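Local coordinates for protein YHR177W (Saccharomyces cerevisiae, PDB 4M8B) that probably acts as a transcription regulator of the fungal WOPR family, its WOPR domain being held here in complex with double-stranded DNA, at residues 70-75 against 82-87; 119-124 against 144-149. All coordinates share one frame; numbering follows the deposited sequence.

Contact 1. Residues 70-75 against 82-87; sequences SWSPSR and VYREYN. With nucleotides of chain B; nucleotides of chain A.
S74 and Y83 meet where the protein touches a base: CB of S74 lies 3.4 Å from CE2 of the Y83 ring, and OG of S74 donates a hydrogen bond to N7 of DG11 of chain A at 2.6 Å. A chi1 of 69° turns this hydroxyl to the guanine while CB stays against Y83. The next residue contacts the other DNA strand's backbone. R75 bends at chi2 and lays its guanidinium beside a phosphate, NH2 giving OP2 of DA7 of chain B a bond of 2.7 Å while NE adds a weaker one; C8 of that adenine lies over one guanidinium face. NH1 turns back to the carbonyl O of S74, helping to fix the group's rotation.

Behind these, R75 and V82 form an antiparallel hydrogen-bonded pair, the bond from N of R75 to O of V82 being nearly straight (169°). S72 grips R84 twice: its N donates to the carbonyl O of R84, and its OG accepts from N of R84 at 3.0 Å, a side chain standing in for a backbone acceptor. CB of S70 lies over one face of the Y86 ring in a CH-pi contact, 4.0 Å from the centroid, while O of W71 lies at the ring edge, 3.2 Å from CE2.

The W71 indole crosses E85 obliquely, its CE3 3.8 Å from CB of Y83 and its NE1 bonded to D67. Segment 70-75, a loop leading into strand 75-77, lies along strand 80-88, whose other neighbour is strand 113-128, where OG1 of T116 hydrogen-bonds to OE1 of E85.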
loop_
_atom_site.group_PDB
_atom_site.type_symbol
_atom_site.label_atom_id
_atom_site.label_comp_id
_atom_site.label_asym_id
_atom_site.label_seq_id
_atom_site.Cartn_x
_atom_site.Cartn_y
_atom_site.Cartn_z
ATOM N N SER C 70 -3.132 9.602 -11.283
ATOM C CA SER C 70 -2.017 9.408 -12.208
ATOM C C SER C 70 -0.759 8.973 -11.466
ATOM O O SER C 70 -0.279 9.671 -10.572
ATOM C CB SER C 70 -1.736 10.684 -13.001
ATOM O OG SER C 70 -2.709 10.875 -14.011
ATOM N N TRP C 71 -0.221 7.824 -11.854
ATOM C CA TRP C 71 0.925 7.250 -11.164
ATOM C C TRP C 71 2.129 7.066 -12.075
ATOM O O TRP C 71 1.983 6.801 -13.268
ATOM C CB TRP C 71 0.536 5.908 -10.541
ATOM C CG TRP C 71 -0.558 6.034 -9.531
ATOM C CD1 TRP C 71 -1.866 5.675 -9.685
ATOM C CD2 TRP C 71 -0.446 6.575 -8.209
ATOM N NE1 TRP C 71 -2.568 5.951 -8.539
ATOM C CE2 TRP C 71 -1.716 6.505 -7.620
ATOM C CE3 TRP C 71 0.618 7.108 -7.475
ATOM C CZ2 TRP C 71 -1.960 6.948 -6.321
ATOM C CZ3 TRP C 71 0.375 7.547 -6.190
ATOM C CH2 TRP C 71 -0.903 7.465 -5.624
ATOM N N SER C 72 3.319 7.197 -11.499
ATOM C CA SER C 72 4.554 6.929 -12.219
ATOM C C SER C 72 4.655 5.441 -12.501
ATOM O O SER C 72 3.854 4.653 -11.994
ATOM C CB SER C 72 5.758 7.367 -11.392
ATOM O OG SER C 72 6.002 6.459 -10.334
ATOM N N PRO C 73 5.633 5.049 -13.327
ATOM C CA PRO C 73 5.907 3.622 -13.515
ATOM C C PRO C 73 6.377 3.036 -12.192
ATOM O O PRO C 73 6.946 3.767 -11.377
ATOM C CB PRO C 73 7.053 3.616 -14.528
ATOM C CG PRO C 73 6.952 4.936 -15.233
ATOM C CD PRO C 73 6.466 5.899 -14.193
ATOM N N SER C 74 6.145 1.745 -11.980
ATOM C CA SER C 74 6.509 1.102 -10.722
ATOM C C SER C 74 8.018 1.059 -10.497
ATOM O O SER C 74 8.787 0.801 -11.423
ATOM C CB SER C 74 5.956 -0.321 -10.676
ATOM O OG SER C 74 6.615 -1.151 -11.614
ATOM N N ARG C 75 8.430 1.320 -9.260
ATOM C CA ARG C 75 9.806 1.086 -8.831
ATOM C C ARG C 75 9.795 0.086 -7.679
ATOM O O ARG C 75 8.785 -0.056 -6.993
ATOM C CB ARG C 75 10.477 2.393 -8.397
ATOM C CG ARG C 75 10.742 3.370 -9.534
ATOM C CD ARG C 75 11.789 2.833 -10.499
ATOM N NE ARG C 75 12.012 3.736 -11.627
ATOM C CZ ARG C 75 11.520 3.547 -12.846
ATOM N NH1 ARG C 75 10.778 2.480 -13.104
ATOM N NH2 ARG C 75 11.774 4.422 -13.808
ATOM N N VAL C 82 6.516 0.742 -5.512
ATOM C CA VAL C 82 6.244 2.134 -5.172
ATOM C C VAL C 82 5.850 2.944 -6.405
ATOM O O VAL C 82 6.402 2.752 -7.489
ATOM C CB VAL C 82 7.456 2.794 -4.486
ATOM C CG1 VAL C 82 7.187 4.267 -4.232
ATOM C CG2 VAL C 82 7.769 2.085 -3.186
ATOM N N TYR C 83 4.893 3.849 -6.233
ATOM C CA TYR C 83 4.432 4.691 -7.328
ATOM C C TYR C 83 4.329 6.145 -6.872
ATOM O O TYR C 83 4.087 6.417 -5.696
ATOM C CB TYR C 83 3.071 4.213 -7.828
ATOM C CG TYR C 83 2.994 2.740 -8.163
ATOM C CD1 TYR C 83 2.842 1.788 -7.168
ATOM C CD2 TYR C 83 3.041 2.303 -9.479
ATOM C CE1 TYR C 83 2.755 0.441 -7.473
ATOM C CE2 TYR C 83 2.955 0.959 -9.791
ATOM C CZ TYR C 83 2.812 0.034 -8.784
ATOM O OH TYR C 83 2.727 -1.305 -9.090
ATOM N N ARG C 84 4.501 7.076 -7.804
ATOM C CA ARG C 84 4.442 8.497 -7.482
ATOM C C ARG C 84 3.344 9.204 -8.267
ATOM O O ARG C 84 3.214 9.007 -9.473
ATOM C CB ARG C 84 5.796 9.155 -7.751
ATOM C CG ARG C 84 6.941 8.492 -7.007
ATOM C CD ARG C 84 7.900 9.520 -6.450
ATOM N NE ARG C 84 8.770 10.065 -7.482
ATOM C CZ ARG C 84 9.330 11.268 -7.426
ATOM N NH1 ARG C 84 9.102 12.060 -6.387
ATOM N NH2 ARG C 84 10.112 11.678 -8.412
ATOM N N GLU C 85 2.550 10.018 -7.579
ATOM C CA GLU C 85 1.495 10.774 -8.244
ATOM C C GLU C 85 2.074 11.993 -8.953
ATOM O O GLU C 85 2.955 12.672 -8.419
ATOM C CB GLU C 85 0.422 11.225 -7.251
ATOM C CG GLU C 85 -0.798 11.834 -7.929
ATOM C CD GLU C 85 -1.553 12.803 -7.039
ATOM O OE1 GLU C 85 -1.070 13.095 -5.926
ATOM O OE2 GLU C 85 -2.630 13.278 -7.458
ATOM N N TYR C 86 1.576 12.268 -10.156
ATOM C CA TYR C 86 2.026 13.422 -10.928
ATOM C C TYR C 86 0.867 14.157 -11.599
ATOM O O TYR C 86 -0.110 13.540 -12.025
ATOM C CB TYR C 86 3.063 13.001 -11.977
ATOM C CG TYR C 86 2.516 12.116 -13.077
ATOM C CD1 TYR C 86 1.904 12.663 -14.195
ATOM C CD2 TYR C 86 2.626 10.737 -13.004
ATOM C CE1 TYR C 86 1.407 11.860 -15.202
ATOM C CE2 TYR C 86 2.132 9.926 -14.010
ATOM C CZ TYR C 86 1.524 10.493 -15.106
ATOM O OH TYR C 86 1.031 9.690 -16.109
ATOM N N ASN C 87 0.987 15.480 -11.686
ATOM C CA ASN C 87 0.016 16.307 -12.395
ATOM C C ASN C 87 0.705 17.219 -13.404
ATOM O O ASN C 87 1.929 17.193 -13.541
ATOM C CB ASN C 87 -0.805 17.147 -11.413
ATOM C CG ASN C 87 -1.733 16.309 -10.561
ATOM O OD1 ASN C 87 -2.116 15.204 -10.944
ATOM N ND2 ASN C 87 -2.106 16.834 -9.399
ATOM P P DA B 7 15.193 5.735 -13.758
ATOM O OP1 DA B 7 15.892 7.036 -13.869
ATOM O OP2 DA B 7 13.983 5.610 -12.912
ATOM O "O5'" DA B 7 14.831 5.256 -15.231
ATOM C "C5'" DA B 7 15.885 5.202 -16.167
ATOM C "C4'" DA B 7 15.803 3.949 -17.012
ATOM O "O4'" DA B 7 15.689 2.758 -16.187
ATOM C "C3'" DA B 7 14.609 3.928 -17.951
ATOM O "O3'" DA B 7 15.135 3.755 -19.251
ATOM C "C2'" DA B 7 13.764 2.756 -17.453
ATOM C "C1'" DA B 7 14.819 1.851 -16.837
ATOM N N9 DA B 7 14.334 0.862 -15.873
ATOM C C8 DA B 7 13.921 1.077 -14.588
ATOM N N7 DA B 7 13.546 -0.011 -13.953
ATOM C C5 DA B 7 13.727 -1.013 -14.887
ATOM C C6 DA B 7 13.516 -2.401 -14.834
ATOM N N6 DA B 7 13.057 -3.026 -13.745
ATOM N N1 DA B 7 13.796 -3.114 -15.941
ATOM C C2 DA B 7 14.263 -2.472 -17.019
ATOM N N3 DA B 7 14.503 -1.172 -17.187
ATOM C C4 DA B 7 14.211 -0.493 -16.071
ATOM P P DG A 11 2.028 -7.694 -7.922
ATOM O OP1 DG A 11 2.046 -9.169 -8.003
ATOM O OP2 DG A 11 1.417 -7.052 -6.738
ATOM O "O5'" DG A 11 3.529 -7.164 -8.063
ATOM C "C5'" DG A 11 4.591 -8.020 -8.501
ATOM C "C4'" DG A 11 4.597 -8.234 -10.008
ATOM O "O4'" DG A 11 4.351 -6.990 -10.696
ATOM C "C3'" DG A 11 5.924 -8.696 -10.594
ATOM O "O3'" DG A 11 6.028 -10.111 -10.519
ATOM C "C2'" DG A 11 5.888 -8.179 -12.034
ATOM C "C1'" DG A 11 4.853 -7.062 -12.014
ATOM N N9 DG A 11 5.329 -5.732 -12.406
ATOM C C8 DG A 11 5.339 -4.594 -11.636
ATOM N N7 DG A 11 5.805 -3.543 -12.259
ATOM C C5 DG A 11 6.122 -4.010 -13.526
ATOM C C6 DG A 11 6.665 -3.328 -14.640
ATOM O O6 DG A 11 6.987 -2.133 -14.738
ATOM N N1 DG A 11 6.828 -4.180 -15.730
ATOM C C2 DG A 11 6.508 -5.518 -15.741
ATOM N N2 DG A 11 6.737 -6.179 -16.888
ATOM N N3 DG A 11 5.998 -6.167 -14.703
ATOM C C4 DG A 11 5.833 -5.354 -13.633
HETATM O O HOH W 1 -3.157 12.136 -10.357
HETATM O O HOH W 2 0.067 6.888 -15.789
HETATM O O HOH W 3 7.864 5.069 -8.385
#

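Contact 2. Residues 119-124 against 144-149; sequences LKKTFS and AYYTEK. With EDO (1,2-ethanediol), chain D; nucleotides of chain A.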
loop_
_atom_site.group_PDB
_atom_site.type_symbol
_atom_site.label_atom_id
_atom_site.label_comp_id
_atom_site.label_asym_id
_atom_site.label_seq_id
_atom_site.Cartn_x
_atom_site.Cartn_y
_atom_site.Cartn_z
ATOM N N LEU C 119 2.359 9.333 -2.373
ATOM C CA LEU C 119 3.006 8.079 -2.736
ATOM C C LEU C 119 2.120 6.877 -2.420
ATOM O O LEU C 119 1.283 6.927 -1.518
ATOM C CB LEU C 119 4.343 7.946 -2.003
ATOM C CG LEU C 119 5.447 8.934 -2.384
ATOM C CD1 LEU C 119 6.490 9.018 -1.286
ATOM C CD2 LEU C 119 6.093 8.514 -3.690
ATOM N N LYS C 120 2.311 5.797 -3.170
ATOM C CA LYS C 120 1.611 4.544 -2.914
ATOM C C LYS C 120 2.592 3.380 -2.945
ATOM O O LYS C 120 3.439 3.299 -3.836
ATOM C CB LYS C 120 0.493 4.324 -3.942
ATOM C CG LYS C 120 0.060 2.870 -4.097
ATOM C CD LYS C 120 -1.198 2.737 -4.952
ATOM C CE LYS C 120 -0.992 3.284 -6.354
ATOM N NZ LYS C 120 -2.217 3.134 -7.192
ATOM N N LYS C 121 2.486 2.491 -1.964
ATOM C CA LYS C 121 3.284 1.269 -1.965
ATOM C C LYS C 121 2.369 0.056 -1.853
ATOM O O LYS C 121 1.362 0.092 -1.147
ATOM C CB LYS C 121 4.336 1.289 -0.851
ATOM C CG LYS C 121 3.782 1.209 0.555
ATOM C CD LYS C 121 4.809 1.707 1.564
ATOM C CE LYS C 121 6.159 1.062 1.338
ATOM N NZ LYS C 121 7.191 1.612 2.263
ATOM N N THR C 122 2.714 -1.011 -2.565
ATOM C CA THR C 122 1.848 -2.179 -2.645
ATOM C C THR C 122 2.608 -3.444 -2.286
ATOM O O THR C 122 3.828 -3.510 -2.424
ATOM C CB THR C 122 1.244 -2.344 -4.059
ATOM O OG1 THR C 122 2.296 -2.548 -5.010
ATOM C CG2 THR C 122 0.444 -1.110 -4.450
ATOM N N PHE C 123 1.869 -4.449 -1.832
ATOM C CA PHE C 123 2.445 -5.730 -1.463
ATOM C C PHE C 123 1.402 -6.817 -1.666
ATOM O O PHE C 123 0.230 -6.628 -1.343
ATOM C CB PHE C 123 2.900 -5.704 -0.000
ATOM C CG PHE C 123 3.571 -6.970 0.452
ATOM C CD1 PHE C 123 2.821 -8.055 0.879
ATOM C CD2 PHE C 123 4.951 -7.074 0.456
ATOM C CE1 PHE C 123 3.436 -9.222 1.296
ATOM C CE2 PHE C 123 5.575 -8.238 0.871
ATOM C CZ PHE C 123 4.816 -9.315 1.292
ATOM N N SER C 124 1.823 -7.952 -2.214
ATOM C CA SER C 124 0.920 -9.081 -2.402
ATOM C C SER C 124 1.424 -10.302 -1.647
ATOM O O SER C 124 2.612 -10.623 -1.685
ATOM C CB SER C 124 0.740 -9.405 -3.887
ATOM O OG SER C 124 1.981 -9.705 -4.499
ATOM N N ALA C 144 -0.975 1.024 0.469
ATOM C CA ALA C 144 -0.750 2.036 1.495
ATOM C C ALA C 144 -0.420 3.382 0.870
ATOM O O ALA C 144 0.467 3.482 0.025
ATOM C CB ALA C 144 0.356 1.598 2.445
ATOM N N TYR C 145 -1.142 4.417 1.287
ATOM C CA TYR C 145 -0.894 5.761 0.791
ATOM C C TYR C 145 -0.180 6.597 1.841
ATOM O O TYR C 145 -0.459 6.492 3.037
ATOM C CB TYR C 145 -2.202 6.443 0.387
ATOM C CG TYR C 145 -2.920 5.760 -0.749
ATOM C CD1 TYR C 145 -2.674 6.117 -2.066
ATOM C CD2 TYR C 145 -3.845 4.759 -0.506
ATOM C CE1 TYR C 145 -3.334 5.497 -3.107
ATOM C CE2 TYR C 145 -4.508 4.134 -1.541
ATOM C CZ TYR C 145 -4.249 4.506 -2.839
ATOM O OH TYR C 145 -4.909 3.879 -3.870
ATOM N N TYR C 146 0.742 7.431 1.382
ATOM C CA TYR C 146 1.492 8.303 2.269
ATOM C C TYR C 146 2.131 9.418 1.458
ATOM O O TYR C 146 1.930 9.503 0.246
ATOM C CB TYR C 146 2.553 7.511 3.036
ATOM C CG TYR C 146 3.571 6.829 2.154
ATOM C CD1 TYR C 146 3.248 5.678 1.452
ATOM C CD2 TYR C 146 4.860 7.329 2.034
ATOM C CE1 TYR C 146 4.175 5.050 0.646
ATOM C CE2 TYR C 146 5.795 6.706 1.232
ATOM C CZ TYR C 146 5.447 5.567 0.543
ATOM O OH TYR C 146 6.373 4.943 -0.257
ATOM N N THR C 147 2.893 10.276 2.121
ATOM C CA THR C 147 3.523 11.395 1.434
ATOM C C THR C 147 4.945 11.617 1.927
ATOM O O THR C 147 5.266 11.301 3.072
ATOM C CB THR C 147 2.708 12.689 1.608
ATOM O OG1 THR C 147 3.314 13.745 0.853
ATOM C CG2 THR C 147 2.651 13.085 3.072
ATOM N N GLU C 148 5.790 12.148 1.045
ATOM C CA GLU C 148 7.176 12.458 1.374
ATOM C C GLU C 148 7.240 13.295 2.647
ATOM O O GLU C 148 8.061 13.048 3.527
ATOM C CB GLU C 148 7.834 13.208 0.210
ATOM C CG GLU C 148 7.655 12.530 -1.148
ATOM C CD GLU C 148 8.112 13.396 -2.313
ATOM O OE1 GLU C 148 8.012 12.938 -3.472
ATOM O OE2 GLU C 148 8.567 14.534 -2.072
ATOM N N LYS C 149 6.346 14.274 2.730
ATOM C CA LYS C 149 6.238 15.164 3.880
ATOM C C LYS C 149 6.082 14.389 5.186
ATOM O O LYS C 149 6.690 14.734 6.199
ATOM C CB LYS C 149 5.046 16.105 3.682
ATOM C CG LYS C 149 5.010 17.309 4.604
ATOM C CD LYS C 149 3.849 18.219 4.232
ATOM C CE LYS C 149 3.897 19.540 4.979
ATOM N NZ LYS C 149 2.786 20.438 4.554
HETATM C C1 EDO D . -0.750 -5.473 -4.585
HETATM O O1 EDO D . -1.000 -6.756 -3.998
HETATM C C2 EDO D . -1.521 -5.375 -5.893
HETATM O O2 EDO D . -2.891 -5.056 -5.618
ATOM P P DG A 11 2.028 -7.694 -7.922
ATOM O OP1 DG A 11 2.046 -9.169 -8.003
ATOM O OP2 DG A 11 1.417 -7.052 -6.738
ATOM O "O5'" DG A 11 3.529 -7.164 -8.063
ATOM C "C5'" DG A 11 4.591 -8.020 -8.501
ATOM C "C4'" DG A 11 4.597 -8.234 -10.008
ATOM O "O4'" DG A 11 4.351 -6.990 -10.696
ATOM C "C3'" DG A 11 5.924 -8.696 -10.594
ATOM O "O3'" DG A 11 6.028 -10.111 -10.519
ATOM C "C2'" DG A 11 5.888 -8.179 -12.034
ATOM C "C1'" DG A 11 4.853 -7.062 -12.014
ATOM N N9 DG A 11 5.329 -5.732 -12.406
ATOM C C8 DG A 11 5.339 -4.594 -11.636
ATOM N N7 DG A 11 5.805 -3.543 -12.259
ATOM C C5 DG A 11 6.122 -4.010 -13.526
ATOM C C6 DG A 11 6.665 -3.328 -14.640
ATOM O O6 DG A 11 6.987 -2.133 -14.738
ATOM N N1 DG A 11 6.828 -4.180 -15.730
ATOM C C2 DG A 11 6.508 -5.518 -15.741
ATOM N N2 DG A 11 6.737 -6.179 -16.888
ATOM N N3 DG A 11 5.998 -6.167 -14.703
ATOM C C4 DG A 11 5.833 -5.354 -13.633
#
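The Y146 ring takes CB of L119 over one face, 3.8 Å from the centroid in a CH-pi contact, and has the carbonyl O of A144 at its edge, in plane. CD1 of the same leucine reaches CE2 of the ring at 3.5 Å, and the aliphatic chain of K121 crosses at about a right angle, its CD coming 3.5 Å from CE1. A chi1 of 60° places CG of Y146 between its backbone N and carbonyl carbon, which swings the ring back over strand 119-124. Y12 meets this ring edge-to-face. The Y145 ring, by contrast, belongs to the other side of the sheet, where it runs alongside K120 in the same direction; CD of K120 lies 3.9 Å from its CE1. D67 receives both polar ends, by a salt bridge from K120 NZ and a hydrogen bond from Y145 OH, so an acidic group probably offsets the lysine's charge within a buried setting. K121 NZ finds its partner in the carbonyl O of I13.

Two hydrogen-bonded pairs hold the backbones together. L119 and Y146 exchange bonds, N of L119 to O of Y146 at 2.7 Å; K121 and A144 do likewise, N of K121 to O of A144 at 3.0 Å. Between them K120 and Y145 form a non-hydrogen-bonded pair, where CA of K120 approaches O of A144 at 3.3 Å. The alternation, with the strand directions 147° apart, is that of a twisted antiparallel beta hairpin, here built from strands 113-128 and 137-147 in the central sheet of the WOPR domain.

Contacts 1 and 2 illustrate how a sheet can join a loop that touches DNA to a buried core: their centres lie 10 Å apart, and strands 80-88 and 113-128 are neighbours. N of Y83 probably donates to O of K120 at 2.9 Å, while CG of R84 packs on CD2 of L119 at 3.4 Å. On the W71 side, K120 makes a cation-pi contact with the indole, and D67 serves residues of both contacts. Both also approach DG11 of chain A, contact 1 at its base through S74, whereas in 119-124 OG of S124 comes no nearer than 3.5 Å to the phosphate oxygen OP2.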